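Local coordinates for porin protein associated with imipenem resistance (Acinetobacter baumannii, PDB 4FUV) that forms an eight-stranded beta-barrel in the outer membrane and probably takes part in the uptake of ornithine and imipenem, at residues V168-T173 / Y211-V216; A99-L104 / N144-Y149; G26-G31 / N72-L77. One frame throughout, in Å; residues are numbered along the deposited sequence.

Interaction 1: residues V168-T173 / Y211-V216; sequences VGAYYT and YKWLPV. With C8E ((hydroxyethyloxy)tri(ethyloxy)octane), chain D; C8E ((hydroxyethyloxy)tri(ethyloxy)octane), chain J; C8E ((hydroxyethyloxy)tri(ethyloxy)octane), chain K.
Two adjacent staves of an eight-stranded outer-membrane beta-barrel pair here, V168-Y172 running antiparallel to W213-V216 with their short axes at 157°. G169 with V216 and Y171 with L214 are the hydrogen-bonded pairs, each closed by two backbone bonds; A170 with P215 and Y172 with W213 are non-hydrogen-bonded. The pairing runs one step past the strand end, where T173 N donates to K212 O at 3.0 Å. K212 itself sends its ammonium away to N175.

The face carrying A170, Y172, W213 and P215 meets detergent, as expected of the lipid-facing side of a barrel. W213 lies between two unlike neighbours. Over one face of its six-membered ring comes Y172 CB, a CH-pi contact at 4.0 Å from the ring centroid; over the opposite face sits O21 of one C8E molecule, 3.2 Å from W213 CD2. Y172 holds CG anti to its own nitrogen (chi1 170°), which swings the phenol past the indole: the two rings meet obliquely, planes at 47°, and Y172 CE2 rests 3.4 Å from C20 of a second C8E. The methyl group of A170 touches the indole obliquely, its CB 4.2 Å from W213 CE3.

On the other face, turned to the barrel interior, Y171 and L214 meet more loosely, and the Y171 ring also packs on Y149. That ring comes nearest the partner strand at V216, Y171 CE2 lying 3.3 Å from V216 CG2.

Interaction 2: residues A99-L104 / N144-Y149; sequences AGAAYL and NDIAPY. With C8E ((hydroxyethyloxy)tri(ethyloxy)octane), chain K.
L104 and A147 meet on the inner face of a beta-barrel wall, where strand 99-104 pairs antiparallel with N144-Y149 through a beta bulge. G100-Y149, A102-A147 and L104-N144 are hydrogen-bonded pairs, but between the last two the register slips by one, with D145 and I146 bulging out as the chain turns its corner opposite Y103.

L104 sets CG anti to its carbonyl carbon (chi1 -64°) and keeps the rest extended, which lays CD1 against A147 CB at 3.6 Å. N144 lies alongside L104 and points the same way, its OD1 4.1 Å from L104 CD1, while ND2 bonds T173 O, just past the end of strand 162-172. Y149 also belongs to this inner face: its CB lies 3.7 Å from G100 O, and because CG is anti to the backbone nitrogen (chi1 177°) the ring leads away to meet Y171, with the hydroxyl bonded to E167.

On the outer face the side-chain contacts are fewer. I146 is fully extended, and its CG1 reaches A101 CB at 4.0 Å; P148 faces detergent, CD 3.5 Å from C17 of a C8E. Y103 projects beside the bulge, with D145 O at its ring edge, 3.6 Å from CD2. The D145 carboxylate is nearly parallel to the ring, planes 12° apart, but displaced from it, so they brush only at the rim: Y103 CE2 to D145 OD1 measures 4.1 Å.

Interaction 3: residues G26-G31 / N72-L77; sequences GTTGYG and NNNVYL. With C8E ((hydroxyethyloxy)tri(ethyloxy)octane), chain F; C8E ((hydroxyethyloxy)tri(ethyloxy)octane), chain C; C8E ((hydroxyethyloxy)tri(ethyloxy)octane), chain D.
N72 and N74 meet T28 inside the barrel, where the two-residue turn of a beta-hairpin, a type I turn from G26 to G29, presses on a strand two staves away. The hairpin is closed by reciprocal backbone bonds between G26 and G29, and T28 O is the atom both asparagines approach.

N72 can be followed outward. Its CB already sits 3.1 Å from T28 O. CG, anti to the carbonyl carbon at chi1 -42°, stays by the same peptide, 3.3 Å from T28 O. There the amide forks: OD1 passes G29 CA at 3.7 Å, while ND2 comes to 3.4 Å from T28 O at an angle too poor for a hydrogen bond and bonds N106 OD1 instead. G29 fits this close approach, for it has no side chain to meet N72 CB, and its positive phi (107°) suits glycine.

N74 supplies the polar link. Its ND2 also reaches N106 OD1, and its OD1 takes the D105 amide, which together fix the rotation of the group. What remains for the turn is weak: N74 ND2 to T28 O, 3.1 Å with a bent N-H...O angle of 123°.

From the N terminus, the hairpin turn at 26-31 is first met by 72-77, closing a loop that holds strand 42-56. The chain then runs through 99-104, goes out through the strands at 119-122 and 125-129, and comes back along 134-144 to close interaction 2 at 144-149. Interaction 1 closes last, after strand 177-187 and helix 194-207. The three loops follow in series; none nests or crosses. Bonds between neighbouring strands join them: Y103 N bonds V75 O between interactions 3 and 2, and Y172 N bonds P148 O between 2 and 1. The ring comes round where T27 packs on V216, bringing the first hairpin to the last strand.

Interaction 1: residues V168-T173 / Y211-V216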
loop_
_atom_site.group_PDB
_atom_site.type_symbol
_atom_site.label_atom_id
_atom_site.label_comp_id
_atom_site.label_asym_id
_atom_site.label_seq_id
_atom_site.Cartn_x
_atom_site.Cartn_y
_atom_site.Cartn_z
ATOM N N VAL A 168 15.728 15.621 10.491
ATOM C CA VAL A 168 16.167 14.568 9.580
ATOM C C VAL A 168 17.503 14.969 8.971
ATOM O O VAL A 168 17.701 16.123 8.578
ATOM C CB VAL A 168 15.115 14.252 8.473
ATOM C CG1 VAL A 168 13.761 13.921 9.098
ATOM C CG2 VAL A 168 14.977 15.406 7.502
ATOM N N GLY A 169 18.433 14.022 8.930
ATOM C CA GLY A 169 19.711 14.263 8.296
ATOM C C GLY A 169 20.457 12.983 7.983
ATOM O O GLY A 169 19.859 11.898 7.868
ATOM N N ALA A 170 21.775 13.095 7.868
ATOM C CA ALA A 170 22.589 11.911 7.626
ATOM C C ALA A 170 24.039 12.149 8.009
ATOM O O ALA A 170 24.560 13.254 7.839
ATOM C CB ALA A 170 22.481 11.476 6.143
ATOM N N TYR A 171 24.671 11.113 8.542
ATOM C CA TYR A 171 26.091 11.135 8.818
ATOM C C TYR A 171 26.800 10.502 7.636
ATOM O O TYR A 171 26.334 9.504 7.104
ATOM C CB TYR A 171 26.399 10.333 10.094
ATOM C CG TYR A 171 25.778 10.907 11.356
ATOM C CD1 TYR A 171 26.371 11.974 12.026
ATOM C CD2 TYR A 171 24.613 10.374 11.886
ATOM C CE1 TYR A 171 25.806 12.496 13.198
ATOM C CE2 TYR A 171 24.041 10.894 13.046
ATOM C CZ TYR A 171 24.645 11.942 13.696
ATOM O OH TYR A 171 24.067 12.438 14.848
ATOM N N TYR A 172 27.907 11.092 7.209
ATOM C CA TYR A 172 28.763 10.436 6.242
ATOM C C TYR A 172 29.686 9.512 7.018
ATOM O O TYR A 172 30.631 9.963 7.662
ATOM C CB TYR A 172 29.580 11.449 5.450
ATOM C CG TYR A 172 30.667 10.820 4.592
ATOM C CD1 TYR A 172 30.374 9.823 3.668
ATOM C CD2 TYR A 172 31.984 11.239 4.698
ATOM C CE1 TYR A 172 31.377 9.255 2.873
ATOM C CE2 TYR A 172 32.992 10.683 3.904
ATOM C CZ TYR A 172 32.681 9.690 3.005
ATOM O OH TYR A 172 33.686 9.147 2.239
ATOM N N THR A 173 29.395 8.222 6.953
ATOM C CA THR A 173 30.088 7.217 7.752
ATOM C C THR A 173 30.978 6.286 6.943
ATOM O O THR A 173 31.832 5.587 7.504
ATOM C CB THR A 173 29.056 6.331 8.453
ATOM O OG1 THR A 173 28.175 5.782 7.465
ATOM C CG2 THR A 173 28.236 7.171 9.418
ATOM N N TYR A 211 25.023 3.155 0.861
ATOM C CA TYR A 211 25.251 2.771 2.246
ATOM C C TYR A 211 26.412 3.508 2.917
ATOM O O TYR A 211 26.818 3.161 4.023
ATOM C CB TYR A 211 25.418 1.262 2.354
ATOM C CG TYR A 211 24.141 0.534 2.055
ATOM C CD1 TYR A 211 23.173 0.383 3.031
ATOM C CD2 TYR A 211 23.888 0.016 0.795
ATOM C CE1 TYR A 211 21.992 -0.269 2.770
ATOM C CE2 TYR A 211 22.704 -0.640 0.521
ATOM C CZ TYR A 211 21.760 -0.777 1.514
ATOM O OH TYR A 211 20.572 -1.425 1.267
ATOM N N LYS A 212 26.932 4.535 2.249
ATOM C CA LYS A 212 28.012 5.318 2.831
ATOM C C LYS A 212 27.502 6.430 3.748
ATOM O O LYS A 212 28.296 7.142 4.350
ATOM C CB LYS A 212 28.905 5.884 1.738
ATOM C CG LYS A 212 29.665 4.764 1.015
ATOM C CD LYS A 212 30.341 5.260 -0.238
ATOM C CE LYS A 212 30.894 4.085 -1.031
ATOM N NZ LYS A 212 32.187 3.702 -0.450
ATOM N N TRP A 213 26.177 6.542 3.846
ATOM C CA TRP A 213 25.505 7.514 4.702
ATOM C C TRP A 213 24.618 6.791 5.695
ATOM O O TRP A 213 23.941 5.827 5.341
ATOM C CB TRP A 213 24.640 8.452 3.853
ATOM C CG TRP A 213 25.432 9.165 2.831
ATOM C CD1 TRP A 213 25.783 8.703 1.587
ATOM C CD2 TRP A 213 26.013 10.468 2.951
ATOM N NE1 TRP A 213 26.539 9.645 0.930
ATOM C CE2 TRP A 213 26.688 10.737 1.745
ATOM C CE3 TRP A 213 26.015 11.434 3.961
ATOM C CZ2 TRP A 213 27.367 11.927 1.526
ATOM C CZ3 TRP A 213 26.688 12.612 3.740
ATOM C CH2 TRP A 213 27.351 12.854 2.530
ATOM N N LEU A 214 24.627 7.252 6.940
ATOM C CA LEU A 214 23.683 6.776 7.938
ATOM C C LEU A 214 22.595 7.835 8.094
ATOM O O LEU A 214 22.856 8.916 8.643
ATOM C CB LEU A 214 24.388 6.542 9.281
ATOM C CG LEU A 214 23.500 6.169 10.473
ATOM C CD1 LEU A 214 22.791 4.829 10.219
ATOM C CD2 LEU A 214 24.290 6.128 11.809
ATOM N N PRO A 215 21.380 7.539 7.607
ATOM C CA PRO A 215 20.260 8.484 7.687
ATOM C C PRO A 215 19.730 8.554 9.113
ATOM O O PRO A 215 19.807 7.563 9.841
ATOM C CB PRO A 215 19.201 7.872 6.757
ATOM C CG PRO A 215 19.901 6.749 6.019
ATOM C CD PRO A 215 20.998 6.295 6.922
ATOM N N VAL A 216 19.210 9.710 9.515
ATOM C CA VAL A 216 18.751 9.910 10.888
ATOM C C VAL A 216 17.402 10.606 10.906
ATOM O O VAL A 216 17.186 11.578 10.189
ATOM C CB VAL A 216 19.724 10.810 11.676
ATOM C CG1 VAL A 216 19.322 10.872 13.140
ATOM C CG2 VAL A 216 21.135 10.290 11.545
HETATM C C1 C8E D . 9.687 12.476 12.066
HETATM C C2 C8E D . 11.093 12.659 11.509
HETATM C C3 C8E D . 11.516 11.417 10.733
HETATM C C5 C8E D . 14.712 8.853 8.789
HETATM C C6 C8E D . 15.663 7.964 7.996
HETATM C C7 C8E D . 15.359 6.478 8.186
HETATM C C8 C8E D . 16.142 5.843 9.333
HETATM O O9 C8E D . 16.745 4.624 8.937
HETATM C C10 C8E D . 17.772 4.231 9.827
HETATM C C11 C8E D . 18.190 2.778 9.601
HETATM O O12 C8E D . 19.335 2.732 8.778
HETATM C C13 C8E D . 20.164 1.608 8.990
HETATM C C14 C8E D . 21.367 1.764 8.070
HETATM O O15 C8E D . 20.974 2.657 7.047
HETATM C C16 C8E D . 21.188 2.184 5.734
HETATM C C17 C8E D . 21.187 3.366 4.772
HETATM O O18 C8E D . 20.160 3.185 3.826
HETATM C C8 C8E J . 21.242 15.341 4.163
HETATM O O9 C8E J . 20.005 14.850 4.659
HETATM C C10 C8E J . 18.906 15.510 4.048
HETATM C C11 C8E J . 17.704 14.560 4.021
HETATM O O18 C8E J . 21.479 9.812 2.208
HETATM C C19 C8E J . 21.959 10.487 1.070
HETATM C C20 C8E J . 22.177 11.935 1.489
HETATM O O21 C8E J . 23.568 12.130 1.621
HETATM C C8 C8E K . 29.105 16.212 4.955
HETATM O O9 C8E K . 29.857 15.682 3.864
HETATM C C10 C8E K . 31.249 15.644 4.135
HETATM C C11 C8E K . 31.995 15.077 2.931
HETATM O O12 C8E K . 33.329 15.554 2.949
HETATM C C13 C8E K . 34.161 14.780 3.798
HETATM O O15 C8E K . 35.522 13.319 6.283
HETATM C C16 C8E K . 35.537 12.361 7.330
HETATM C C17 C8E K . 34.420 11.366 7.040
HETATM O O18 C8E K . 34.652 10.156 7.729
HETATM C C19 C8E K . 33.917 9.096 7.150
HETATM C C20 C8E K . 34.668 8.559 5.932
HETATM O O21 C8E K . 34.802 7.152 5.998
#

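Interaction 2: residues A99-L104 / N144-Y149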
loop_
_atom_site.group_PDB
_atom_site.type_symbol
_atom_site.label_atom_id
_atom_site.label_comp_id
_atom_site.label_asym_id
_atom_site.label_seq_id
_atom_site.Cartn_x
_atom_site.Cartn_y
_atom_site.Cartn_z
ATOM N N ALA A 99 24.510 21.370 10.949
ATOM C CA ALA A 99 25.763 20.907 10.396
ATOM C C ALA A 99 26.715 20.674 11.554
ATOM O O ALA A 99 26.863 21.518 12.433
ATOM C CB ALA A 99 26.330 21.922 9.458
ATOM N N GLY A 100 27.369 19.528 11.547
ATOM C CA GLY A 100 28.281 19.209 12.628
ATOM C C GLY A 100 28.937 17.866 12.468
ATOM O O GLY A 100 29.221 17.412 11.345
ATOM N N ALA A 101 29.180 17.213 13.595
ATOM C CA ALA A 101 29.868 15.937 13.563
ATOM C C ALA A 101 29.555 15.087 14.781
ATOM O O ALA A 101 29.062 15.567 15.811
ATOM C CB ALA A 101 31.375 16.147 13.441
ATOM N N ALA A 102 29.876 13.811 14.686
ATOM C CA ALA A 102 29.578 12.954 15.807
ATOM C C ALA A 102 30.540 11.807 15.913
ATOM O O ALA A 102 31.138 11.378 14.916
ATOM C CB ALA A 102 28.151 12.452 15.716
ATOM N N TYR A 103 30.708 11.346 17.149
ATOM C CA TYR A 103 31.254 10.041 17.417
ATOM C C TYR A 103 30.078 9.090 17.288
ATOM O O TYR A 103 29.051 9.295 17.926
ATOM C CB TYR A 103 31.808 9.997 18.847
ATOM C CG TYR A 103 32.177 8.617 19.303
ATOM C CD1 TYR A 103 31.236 7.781 19.908
ATOM C CD2 TYR A 103 33.469 8.135 19.125
ATOM C CE1 TYR A 103 31.583 6.500 20.326
ATOM C CE2 TYR A 103 33.824 6.867 19.549
ATOM C CZ TYR A 103 32.882 6.053 20.141
ATOM O OH TYR A 103 33.244 4.787 20.551
ATOM N N LEU A 104 30.227 8.047 16.476
ATOM C CA LEU A 104 29.145 7.113 16.211
ATOM C C LEU A 104 29.516 5.692 16.618
ATOM O O LEU A 104 30.641 5.262 16.413
ATOM C CB LEU A 104 28.812 7.119 14.714
ATOM C CG LEU A 104 28.275 8.460 14.216
ATOM C CD1 LEU A 104 28.182 8.408 12.709
ATOM C CD2 LEU A 104 26.912 8.707 14.841
ATOM N N ASN A 144 32.494 5.173 14.019
ATOM C CA ASN A 144 33.298 6.271 13.493
ATOM C C ASN A 144 33.762 7.150 14.639
ATOM O O ASN A 144 32.946 7.569 15.465
ATOM C CB ASN A 144 32.467 7.155 12.554
ATOM C CG ASN A 144 32.072 6.464 11.263
ATOM O OD1 ASN A 144 30.991 5.897 11.162
ATOM N ND2 ASN A 144 32.924 6.563 10.250
ATOM N N ASP A 145 35.056 7.449 14.698
ATOM C CA ASP A 145 35.553 8.321 15.752
ATOM C C ASP A 145 34.932 9.700 15.561
ATOM O O ASP A 145 34.517 10.358 16.528
ATOM C CB ASP A 145 37.083 8.403 15.737
ATOM C CG ASP A 145 37.738 7.181 16.364
ATOM O OD1 ASP A 145 37.055 6.454 17.111
ATOM O OD2 ASP A 145 38.942 6.953 16.118
ATOM N N ILE A 146 34.844 10.114 14.303
ATOM C CA ILE A 146 34.217 11.379 13.950
ATOM C C ILE A 146 33.631 11.313 12.539
ATOM O O ILE A 146 34.336 11.007 11.583
ATOM C CB ILE A 146 35.202 12.565 14.100
ATOM C CG1 ILE A 146 34.596 13.850 13.538
ATOM C CG2 ILE A 146 36.529 12.267 13.422
ATOM C CD1 ILE A 146 35.567 15.004 13.526
ATOM N N ALA A 147 32.325 11.545 12.434
ATOM C CA ALA A 147 31.630 11.557 11.145
ATOM C C ALA A 147 30.906 12.887 10.973
ATOM O O ALA A 147 30.214 13.338 11.881
ATOM C CB ALA A 147 30.628 10.416 11.068
ATOM N N PRO A 148 31.056 13.514 9.799
ATOM C CA PRO A 148 30.362 14.771 9.512
ATOM C C PRO A 148 28.869 14.511 9.400
ATOM O O PRO A 148 28.456 13.407 9.016
ATOM C CB PRO A 148 30.907 15.174 8.133
ATOM C CG PRO A 148 32.059 14.284 7.874
ATOM C CD PRO A 148 31.820 13.031 8.641
ATOM N N TYR A 149 28.079 15.523 9.729
ATOM C CA TYR A 149 26.635 15.420 9.743
ATOM C C TYR A 149 26.022 16.631 9.055
ATOM O O TYR A 149 26.510 17.744 9.207
ATOM C CB TYR A 149 26.136 15.417 11.202
ATOM C CG TYR A 149 24.623 15.383 11.325
ATOM C CD1 TYR A 149 23.902 14.218 11.041
ATOM C CD2 TYR A 149 23.913 16.503 11.748
ATOM C CE1 TYR A 149 22.504 14.183 11.165
ATOM C CE2 TYR A 149 22.527 16.474 11.884
ATOM C CZ TYR A 149 21.827 15.315 11.576
ATOM O OH TYR A 149 20.451 15.284 11.704
HETATM C C8 C8E K . 29.105 16.212 4.955
HETATM O O9 C8E K . 29.857 15.682 3.864
HETATM C C10 C8E K . 31.249 15.644 4.135
HETATM C C11 C8E K . 31.995 15.077 2.931
HETATM O O12 C8E K . 33.329 15.554 2.949
HETATM C C13 C8E K . 34.161 14.780 3.798
HETATM O O15 C8E K . 35.522 13.319 6.283
HETATM C C16 C8E K . 35.537 12.361 7.330
HETATM C C17 C8E K . 34.420 11.366 7.040
HETATM O O18 C8E K . 34.652 10.156 7.729
HETATM C C19 C8E K . 33.917 9.096 7.150
HETATM C C20 C8E K . 34.668 8.559 5.932
HETATM O O21 C8E K . 34.802 7.152 5.998
#

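Interaction 3: residues G26-G31 / N72-L77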
loop_
_atom_site.group_PDB
_atom_site.type_symbol
_atom_site.label_atom_id
_atom_site.label_comp_id
_atom_site.label_asym_id
_atom_site.label_seq_id
_atom_site.Cartn_x
_atom_site.Cartn_y
_atom_site.Cartn_z
ATOM N N GLY A 26 14.940 8.844 18.472
ATOM C CA GLY A 26 15.035 8.694 17.033
ATOM C C GLY A 26 15.733 7.430 16.592
ATOM O O GLY A 26 15.979 6.520 17.393
ATOM N N THR A 27 16.083 7.384 15.312
ATOM C CA THR A 27 16.618 6.165 14.716
ATOM C C THR A 27 18.054 5.832 15.151
ATOM O O THR A 27 18.535 4.708 14.932
ATOM C CB THR A 27 16.519 6.204 13.174
ATOM O OG1 THR A 27 17.259 7.317 12.664
ATOM C CG2 THR A 27 15.060 6.329 12.729
ATOM N N THR A 28 18.738 6.797 15.763
ATOM C CA THR A 28 20.058 6.528 16.331
ATOM C C THR A 28 20.015 6.469 17.859
ATOM O O THR A 28 21.028 6.652 18.532
ATOM C CB THR A 28 21.117 7.547 15.879
ATOM O OG1 THR A 28 20.666 8.875 16.167
ATOM C CG2 THR A 28 21.401 7.406 14.385
ATOM N N GLY A 29 18.832 6.202 18.395
ATOM C CA GLY A 29 18.659 6.046 19.824
ATOM C C GLY A 29 17.951 7.231 20.455
ATOM O O GLY A 29 17.468 8.148 19.773
ATOM N N TYR A 30 17.898 7.205 21.778
ATOM C CA TYR A 30 17.249 8.242 22.548
ATOM C C TYR A 30 18.257 8.920 23.459
ATOM O O TYR A 30 19.323 8.378 23.752
ATOM C CB TYR A 30 16.070 7.681 23.354
ATOM C CG TYR A 30 16.425 6.521 24.247
ATOM C CD1 TYR A 30 16.578 5.235 23.731
ATOM C CD2 TYR A 30 16.601 6.703 25.614
ATOM C CE1 TYR A 30 16.906 4.162 24.555
ATOM C CE2 TYR A 30 16.930 5.634 26.449
ATOM C CZ TYR A 30 17.082 4.372 25.914
ATOM O OH TYR A 30 17.407 3.314 26.737
ATOM N N GLY A 31 17.913 10.122 23.892
ATOM C CA GLY A 31 18.772 10.876 24.779
ATOM C C GLY A 31 18.364 12.330 24.733
ATOM O O GLY A 31 17.179 12.655 24.844
ATOM N N ASN A 72 22.924 1.755 20.424
ATOM C CA ASN A 72 23.479 3.044 20.019
ATOM C C ASN A 72 24.341 3.675 21.116
ATOM O O ASN A 72 24.107 3.468 22.311
ATOM C CB ASN A 72 22.365 4.015 19.592
ATOM C CG ASN A 72 21.283 3.344 18.746
ATOM O OD1 ASN A 72 20.333 2.762 19.276
ATOM N ND2 ASN A 72 21.420 3.435 17.428
ATOM N N ASN A 73 25.339 4.443 20.696
ATOM C CA ASN A 73 26.246 5.109 21.619
ATOM C C ASN A 73 26.910 6.252 20.878
ATOM O O ASN A 73 28.070 6.169 20.482
ATOM C CB ASN A 73 27.296 4.128 22.155
ATOM C CG ASN A 73 28.072 4.693 23.339
ATOM O OD1 ASN A 73 27.515 5.382 24.200
ATOM N ND2 ASN A 73 29.364 4.410 23.380
ATOM N N ASN A 74 26.151 7.322 20.687
ATOM C CA ASN A 74 26.570 8.425 19.847
ATOM C C ASN A 74 26.666 9.733 20.629
ATOM O O ASN A 74 25.796 10.029 21.453
ATOM C CB ASN A 74 25.555 8.582 18.729
ATOM C CG ASN A 74 25.306 7.280 17.999
ATOM O OD1 ASN A 74 26.232 6.664 17.476
ATOM N ND2 ASN A 74 24.055 6.845 17.976
ATOM N N VAL A 75 27.728 10.495 20.373
ATOM C CA VAL A 75 27.865 11.854 20.900
ATOM C C VAL A 75 27.960 12.811 19.720
ATOM O O VAL A 75 28.769 12.598 18.818
ATOM C CB VAL A 75 29.157 12.032 21.733
ATOM C CG1 VAL A 75 29.279 13.474 22.230
ATOM C CG2 VAL A 75 29.198 11.062 22.886
ATOM N N TYR A 76 27.172 13.880 19.731
ATOM C CA TYR A 76 27.181 14.794 18.589
ATOM C C TYR A 76 27.275 16.266 18.958
ATOM O O TYR A 76 26.801 16.710 20.019
ATOM C CB TYR A 76 25.974 14.539 17.672
ATOM C CG TYR A 76 24.622 14.901 18.288
ATOM C CD1 TYR A 76 24.115 16.202 18.195
ATOM C CD2 TYR A 76 23.848 13.948 18.936
ATOM C CE1 TYR A 76 22.881 16.542 18.749
ATOM C CE2 TYR A 76 22.616 14.274 19.504
ATOM C CZ TYR A 76 22.130 15.585 19.388
ATOM O OH TYR A 76 20.912 15.957 19.922
ATOM N N LEU A 77 27.899 17.023 18.073
ATOM C CA LEU A 77 27.942 18.471 18.215
ATOM C C LEU A 77 27.501 19.103 16.897
ATOM O O LEU A 77 28.160 18.934 15.861
ATOM C CB LEU A 77 29.344 18.934 18.586
ATOM C CG LEU A 77 29.486 20.442 18.756
ATOM C CD1 LEU A 77 28.585 20.933 19.894
ATOM C CD2 LEU A 77 30.936 20.807 19.011
HETATM C C4 C8E F . 6.142 16.101 18.165
HETATM C C5 C8E F . 7.376 15.540 18.859
HETATM C C6 C8E F . 7.162 15.442 20.367
HETATM C C7 C8E F . 7.843 14.198 20.931
HETATM O O9 C8E F . 11.317 12.499 23.916
HETATM C C10 C8E F . 11.298 11.763 25.121
HETATM C C11 C8E F . 12.399 10.704 25.096
HETATM O O12 C8E F . 13.515 11.083 25.883
HETATM C C13 C8E F . 14.201 9.968 26.412
HETATM C C14 C8E F . 14.950 10.362 27.678
HETATM C C16 C8E F . 18.394 9.059 27.917
HETATM C C17 C8E F . 19.893 9.210 27.682
HETATM O O18 C8E F . 20.569 8.111 28.253
HETATM C C19 C8E F . 20.219 6.888 27.650
HETATM C C20 C8E F . 21.158 5.791 28.142
HETATM O O21 C8E F . 20.382 4.706 28.598
HETATM C C1 C8E C . 25.726 16.157 26.903
HETATM C C2 C8E C . 26.643 15.196 26.150
HETATM C C3 C8E C . 27.349 14.241 27.106
HETATM C C4 C8E C . 28.419 13.398 26.414
HETATM C C5 C8E C . 28.171 11.909 26.617
HETATM C C6 C8E C . 29.449 11.087 26.776
HETATM C C7 C8E C . 29.271 9.698 26.164
HETATM C C8 C8E C . 30.549 8.872 26.244
HETATM O O9 C8E C . 30.494 7.793 25.335
HETATM C C10 C8E C . 31.233 8.033 24.157
HETATM C C1 C8E D . 9.687 12.476 12.066
HETATM C C2 C8E D . 11.093 12.659 11.509
HETATM C C3 C8E D . 11.516 11.417 10.733
HETATM C C5 C8E D . 14.712 8.853 8.789
HETATM C C6 C8E D . 15.663 7.964 7.996
HETATM C C7 C8E D . 15.359 6.478 8.186
HETATM C C8 C8E D . 16.142 5.843 9.333
HETATM O O9 C8E D . 16.745 4.624 8.937
HETATM C C10 C8E D . 17.772 4.231 9.827
HETATM C C11 C8E D . 18.190 2.778 9.601
HETATM O O12 C8E D . 19.335 2.732 8.778
HETATM C C13 C8E D . 20.164 1.608 8.990
HETATM C C14 C8E D . 21.367 1.764 8.070
HETATM O O15 C8E D . 20.974 2.657 7.047
HETATM C C16 C8E D . 21.188 2.184 5.734
HETATM C C17 C8E D . 21.187 3.366 4.772
HETATM O O18 C8E D . 20.160 3.185 3.826
#